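Local atomic coordinates of DNA polymerase sliding clamp 2 (Sulfolobus tokodaii, PDB entry 3AIZ), a protein that serves as one subunit of a ring-shaped sliding platform that encircles DNA and tethers the replicative polymerase and other DNA-processing proteins to it. Residues I26-R38 / G117-K129. Numbering follows the deposited sequence.
Sequences IILNFTEDSIFSR and GEKTSIDQLTEPK
N29 receives the extended chain of 117-129 as it crosses the hairpin 26-38: its amide oxygen OD1 accepts the backbone N of D123 at 3.1 Å, the donor lying above the carbonyl plane of the amide. An asparagine suits this place because its short amide offers an acceptor to a loop that makes no backbone-to-backbone bonds with the hairpin, while ND2 gives a weak bond back to F36 O that helps fix its rotation.

Beside it the F36 ring carries the apolar part. N29 CB covers one face and L125 CD2 lies over the opposite one, with L125 CB 3.8 Å from F36 CE2; D123 O meets the ring edge near its plane (3.4 Å from CE2). I122 reaches the hairpin's turn end, its CD1 3.4 Å from T31 CG2.

With CG between the backbone N and the carbonyl carbon (chi1 74°), CB and CG of R38 lie against L125 CD1; the bend at chi2 (102°) then turns the guanidinium to Q124 O, which takes weak bonds from NE (3.1 Å) and NH2 (3.0 Å). NE also forms a long salt bridge with D123 OD2 at 3.4 Å, the guanidinium and carboxylate planes 15° apart.

I49 of strand 46-53 touches both R38 and L125, and P65 meets I122. The loop following strand 109-120 corresponds to PCNA's interdomain connector, here laid across an N-terminal-domain hairpin. Hairpin side chains hold it mainly by its backbone N-H and C=O, backed by apolar packing and one long salt bridge.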
loop_
_atom_site.group_PDB
_atom_site.type_symbol
_atom_site.label_atom_id
_atom_site.label_comp_id
_atom_site.label_asym_id
_atom_site.label_seq_id
_atom_site.Cartn_x
_atom_site.Cartn_y
_atom_site.Cartn_z
ATOM N N ILE A 26 8.629 -27.806 -21.403
ATOM C CA ILE A 26 8.179 -27.813 -22.790
ATOM C C ILE A 26 9.363 -28.047 -23.716
ATOM O O ILE A 26 10.516 -27.907 -23.310
ATOM C CB ILE A 26 7.502 -26.491 -23.189
ATOM C CG1 ILE A 26 8.539 -25.373 -23.304
ATOM C CG2 ILE A 26 6.414 -26.128 -22.195
ATOM C CD1 ILE A 26 7.971 -24.068 -23.812
ATOM N N ILE A 27 9.074 -28.403 -24.963
ATOM C CA ILE A 27 10.121 -28.615 -25.951
ATOM C C ILE A 27 10.078 -27.546 -27.035
ATOM O O ILE A 27 9.184 -27.544 -27.881
ATOM C CB ILE A 27 10.014 -30.004 -26.603
ATOM C CG1 ILE A 27 10.201 -31.101 -25.553
ATOM C CG2 ILE A 27 11.042 -30.153 -27.712
ATOM C CD1 ILE A 27 10.171 -32.502 -26.123
ATOM N N LEU A 28 11.041 -26.630 -26.994
ATOM C CA LEU A 28 11.189 -25.630 -28.042
ATOM C C LEU A 28 11.845 -26.255 -29.264
ATOM O O LEU A 28 12.980 -26.725 -29.197
ATOM C CB LEU A 28 12.035 -24.454 -27.555
ATOM C CG LEU A 28 11.348 -23.358 -26.741
ATOM C CD1 LEU A 28 12.381 -22.378 -26.216
ATOM C CD2 LEU A 28 10.304 -22.640 -27.581
ATOM N N ASN A 29 11.126 -26.262 -30.380
ATOM C CA ASN A 29 11.647 -26.825 -31.616
ATOM C C ASN A 29 12.157 -25.744 -32.562
ATOM O O ASN A 29 11.394 -24.891 -33.013
ATOM C CB ASN A 29 10.582 -27.675 -32.309
ATOM C CG ASN A 29 10.104 -28.825 -31.445
ATOM O OD1 ASN A 29 10.884 -29.694 -31.059
ATOM N ND2 ASN A 29 8.813 -28.837 -31.138
ATOM N N PHE A 30 13.454 -25.785 -32.849
ATOM C CA PHE A 30 14.063 -24.849 -33.786
ATOM C C PHE A 30 14.188 -25.486 -35.163
ATOM O O PHE A 30 14.967 -26.417 -35.356
ATOM C CB PHE A 30 15.440 -24.410 -33.289
ATOM C CG PHE A 30 15.408 -23.664 -31.987
ATOM C CD1 PHE A 30 15.436 -24.346 -30.782
ATOM C CD2 PHE A 30 15.353 -22.281 -31.967
ATOM C CE1 PHE A 30 15.408 -23.661 -29.582
ATOM C CE2 PHE A 30 15.326 -21.591 -30.770
ATOM C CZ PHE A 30 15.353 -22.282 -29.576
ATOM N N THR A 31 13.414 -24.983 -36.118
ATOM C CA THR A 31 13.455 -25.497 -37.480
ATOM C C THR A 31 13.814 -24.380 -38.446
ATOM O O THR A 31 13.990 -23.233 -38.040
ATOM C CB THR A 31 12.106 -26.107 -37.903
ATOM O OG1 THR A 31 11.167 -25.059 -38.174
ATOM C CG2 THR A 31 11.558 -27.007 -36.810
ATOM N N GLU A 32 13.918 -24.719 -39.726
ATOM C CA GLU A 32 14.261 -23.738 -40.747
ATOM C C GLU A 32 13.123 -22.745 -40.962
ATOM O O GLU A 32 13.357 -21.570 -41.244
ATOM C CB GLU A 32 14.597 -24.436 -42.067
ATOM C CG GLU A 32 14.986 -23.486 -43.191
ATOM C CD GLU A 32 15.123 -24.186 -44.530
ATOM O OE1 GLU A 32 14.671 -25.346 -44.646
ATOM O OE2 GLU A 32 15.676 -23.576 -45.469
ATOM N N ASP A 33 11.891 -23.222 -40.818
ATOM C CA ASP A 33 10.719 -22.414 -41.134
ATOM C C ASP A 33 10.090 -21.720 -39.925
ATOM O O ASP A 33 9.323 -20.771 -40.084
ATOM C CB ASP A 33 9.669 -23.258 -41.861
ATOM C CG ASP A 33 10.126 -23.690 -43.241
ATOM O OD1 ASP A 33 11.190 -23.213 -43.693
ATOM O OD2 ASP A 33 9.420 -24.504 -43.875
ATOM N N SER A 34 10.411 -22.190 -38.723
ATOM C CA SER A 34 9.847 -21.587 -37.520
ATOM C C SER A 34 10.366 -22.205 -36.231
ATOM O O SER A 34 10.785 -23.362 -36.201
ATOM C CB SER A 34 8.321 -21.703 -37.536
ATOM O OG SER A 34 7.914 -23.042 -37.303
ATOM N N ILE A 35 10.334 -21.415 -35.164
ATOM C CA ILE A 35 10.506 -21.935 -33.820
ATOM C C ILE A 35 9.112 -22.255 -33.314
ATOM O O ILE A 35 8.195 -21.453 -33.475
ATOM C CB ILE A 35 11.143 -20.896 -32.887
ATOM C CG1 ILE A 35 12.500 -20.447 -33.430
ATOM C CG2 ILE A 35 11.289 -21.458 -31.480
ATOM C CD1 ILE A 35 13.158 -19.372 -32.596
ATOM N N PHE A 36 8.936 -23.427 -32.715
ATOM C CA PHE A 36 7.612 -23.808 -32.249
ATOM C C PHE A 36 7.640 -24.843 -31.134
ATOM O O PHE A 36 8.607 -25.584 -30.977
ATOM C CB PHE A 36 6.767 -24.331 -33.411
ATOM C CG PHE A 36 7.177 -25.692 -33.896
ATOM C CD1 PHE A 36 8.048 -25.828 -34.964
ATOM C CD2 PHE A 36 6.689 -26.835 -33.284
ATOM C CE1 PHE A 36 8.424 -27.079 -35.411
ATOM C CE2 PHE A 36 7.063 -28.088 -33.728
ATOM C CZ PHE A 36 7.931 -28.209 -34.792
ATOM N N SER A 37 6.557 -24.880 -30.367
ATOM C CA SER A 37 6.374 -25.874 -29.324
ATOM C C SER A 37 4.928 -26.344 -29.356
ATOM O O SER A 37 4.011 -25.530 -29.441
ATOM C CB SER A 37 6.706 -25.278 -27.956
ATOM O OG SER A 37 6.565 -26.248 -26.934
ATOM N N ARG A 38 4.722 -27.654 -29.303
ATOM C CA ARG A 38 3.371 -28.198 -29.346
ATOM C C ARG A 38 3.213 -29.392 -28.414
ATOM O O ARG A 38 4.013 -30.327 -28.437
ATOM C CB ARG A 38 2.983 -28.580 -30.779
ATOM C CG ARG A 38 3.638 -29.850 -31.307
ATOM C CD ARG A 38 2.671 -31.028 -31.272
ATOM N NE ARG A 38 3.256 -32.239 -31.843
ATOM C CZ ARG A 38 2.589 -33.373 -32.035
ATOM N NH1 ARG A 38 1.308 -33.455 -31.702
ATOM N NH2 ARG A 38 3.200 -34.426 -32.561
ATOM N N GLY A 117 18.732 -27.353 -20.155
ATOM C CA GLY A 117 17.751 -28.030 -20.981
ATOM C C GLY A 117 18.299 -29.206 -21.762
ATOM O O GLY A 117 19.343 -29.108 -22.405
ATOM N N GLU A 118 17.585 -30.323 -21.702
ATOM C CA GLU A 118 17.945 -31.510 -22.467
ATOM C C GLU A 118 17.775 -31.254 -23.960
ATOM O O GLU A 118 16.781 -30.670 -24.388
ATOM C CB GLU A 118 17.075 -32.695 -22.041
ATOM C CG GLU A 118 17.278 -33.952 -22.873
ATOM C CD GLU A 118 16.251 -35.027 -22.567
ATOM O OE1 GLU A 118 15.352 -34.775 -21.736
ATOM O OE2 GLU A 118 16.340 -36.124 -23.158
ATOM N N LYS A 119 18.750 -31.690 -24.749
ATOM C CA LYS A 119 18.659 -31.579 -26.202
ATOM C C LYS A 119 18.120 -32.871 -26.803
ATOM O O LYS A 119 18.603 -33.960 -26.494
ATOM C CB LYS A 119 20.020 -31.236 -26.808
ATOM C CG LYS A 119 20.516 -29.842 -26.465
ATOM C CD LYS A 119 21.838 -29.544 -27.149
ATOM C CE LYS A 119 22.325 -28.143 -26.821
ATOM N NZ LYS A 119 23.657 -27.864 -27.426
ATOM N N THR A 120 17.113 -32.744 -27.659
ATOM C CA THR A 120 16.477 -33.905 -28.271
ATOM C C THR A 120 16.248 -33.702 -29.763
ATOM O O THR A 120 16.726 -32.733 -30.354
ATOM C CB THR A 120 15.121 -34.218 -27.611
ATOM O OG1 THR A 120 14.266 -33.071 -27.706
ATOM C CG2 THR A 120 15.309 -34.585 -26.147
ATOM N N SER A 121 15.517 -34.632 -30.366
ATOM C CA SER A 121 15.132 -34.517 -31.764
ATOM C C SER A 121 13.805 -33.774 -31.863
ATOM O O SER A 121 12.934 -33.926 -31.004
ATOM C CB SER A 121 15.022 -35.900 -32.408
ATOM O OG SER A 121 14.137 -36.731 -31.676
ATOM N N ILE A 122 13.656 -32.969 -32.909
ATOM C CA ILE A 122 12.470 -32.135 -33.070
ATOM C C ILE A 122 11.170 -32.928 -33.006
ATOM O O ILE A 122 11.009 -33.939 -33.692
ATOM C CB ILE A 122 12.508 -31.344 -34.389
ATOM C CG1 ILE A 122 13.648 -30.327 -34.361
ATOM C CG2 ILE A 122 11.181 -30.642 -34.629
ATOM C CD1 ILE A 122 13.591 -29.326 -35.484
ATOM N N ASP A 123 10.246 -32.462 -32.171
ATOM C CA ASP A 123 8.913 -33.043 -32.095
ATOM C C ASP A 123 8.062 -32.503 -33.237
ATOM O O ASP A 123 7.606 -31.359 -33.194
ATOM C CB ASP A 123 8.262 -32.710 -30.752
ATOM C CG ASP A 123 6.848 -33.246 -30.639
ATOM O OD1 ASP A 123 6.562 -34.302 -31.246
ATOM O OD2 ASP A 123 6.025 -32.615 -29.943
ATOM N N GLN A 124 7.855 -33.328 -34.260
ATOM C CA GLN A 124 7.133 -32.910 -35.459
ATOM C C GLN A 124 5.758 -32.315 -35.155
ATOM O O GLN A 124 5.018 -32.824 -34.311
ATOM C CB GLN A 124 6.998 -34.077 -36.438
ATOM C CG GLN A 124 8.326 -34.586 -36.977
ATOM C CD GLN A 124 9.053 -33.551 -37.816
ATOM O OE1 GLN A 124 8.493 -32.508 -38.155
ATOM N NE2 GLN A 124 10.305 -33.838 -38.157
ATOM N N LEU A 125 5.429 -31.234 -35.855
ATOM C CA LEU A 125 4.155 -30.548 -35.672
ATOM C C LEU A 125 3.057 -31.223 -36.490
ATOM O O LEU A 125 3.007 -31.082 -37.713
ATOM C CB LEU A 125 4.288 -29.078 -36.076
ATOM C CG LEU A 125 3.109 -28.157 -35.764
ATOM C CD1 LEU A 125 2.749 -28.249 -34.293
ATOM C CD2 LEU A 125 3.433 -26.720 -36.151
ATOM N N THR A 126 2.177 -31.951 -35.810
ATOM C CA THR A 126 1.131 -32.707 -36.488
ATOM C C THR A 126 -0.254 -32.098 -36.276
ATOM O O THR A 126 -1.053 -32.610 -35.492
ATOM C CB THR A 126 1.108 -34.176 -36.019
ATOM O OG1 THR A 126 2.446 -34.684 -35.969
ATOM C CG2 THR A 126 0.274 -35.029 -36.966
ATOM N N GLU A 127 -0.532 -31.005 -36.980
ATOM C CA GLU A 127 -1.849 -30.378 -36.931
ATOM C C GLU A 127 -2.863 -31.222 -37.695
ATOM O O GLU A 127 -2.530 -31.825 -38.714
ATOM C CB GLU A 127 -1.804 -28.969 -37.531
ATOM C CG GLU A 127 -0.828 -28.014 -36.862
ATOM C CD GLU A 127 -0.938 -26.598 -37.404
ATOM O OE1 GLU A 127 -2.071 -26.162 -37.704
ATOM O OE2 GLU A 127 0.104 -25.918 -37.527
ATOM N N PRO A 128 -4.109 -31.271 -37.201
ATOM C CA PRO A 128 -5.182 -31.976 -37.910
ATOM C C PRO A 128 -5.347 -31.440 -39.328
ATOM O O PRO A 128 -5.329 -30.226 -39.533
ATOM C CB PRO A 128 -6.423 -31.647 -37.074
ATOM C CG PRO A 128 -5.897 -31.375 -35.711
ATOM C CD PRO A 128 -4.566 -30.710 -35.918
ATOM N N LYS A 129 -5.498 -32.341 -40.294
ATOM C CA LYS A 129 -5.668 -31.941 -41.687
ATOM C C LYS A 129 -7.118 -32.097 -42.126
ATOM O O LYS A 129 -7.560 -33.193 -42.469
ATOM C CB LYS A 129 -4.746 -32.753 -42.601
ATOM C CG LYS A 129 -3.263 -32.485 -42.387
ATOM C CD LYS A 129 -2.412 -33.261 -43.380
ATOM C CE LYS A 129 -0.933 -32.966 -43.191
ATOM N NZ LYS A 129 -0.093 -33.667 -44.202
#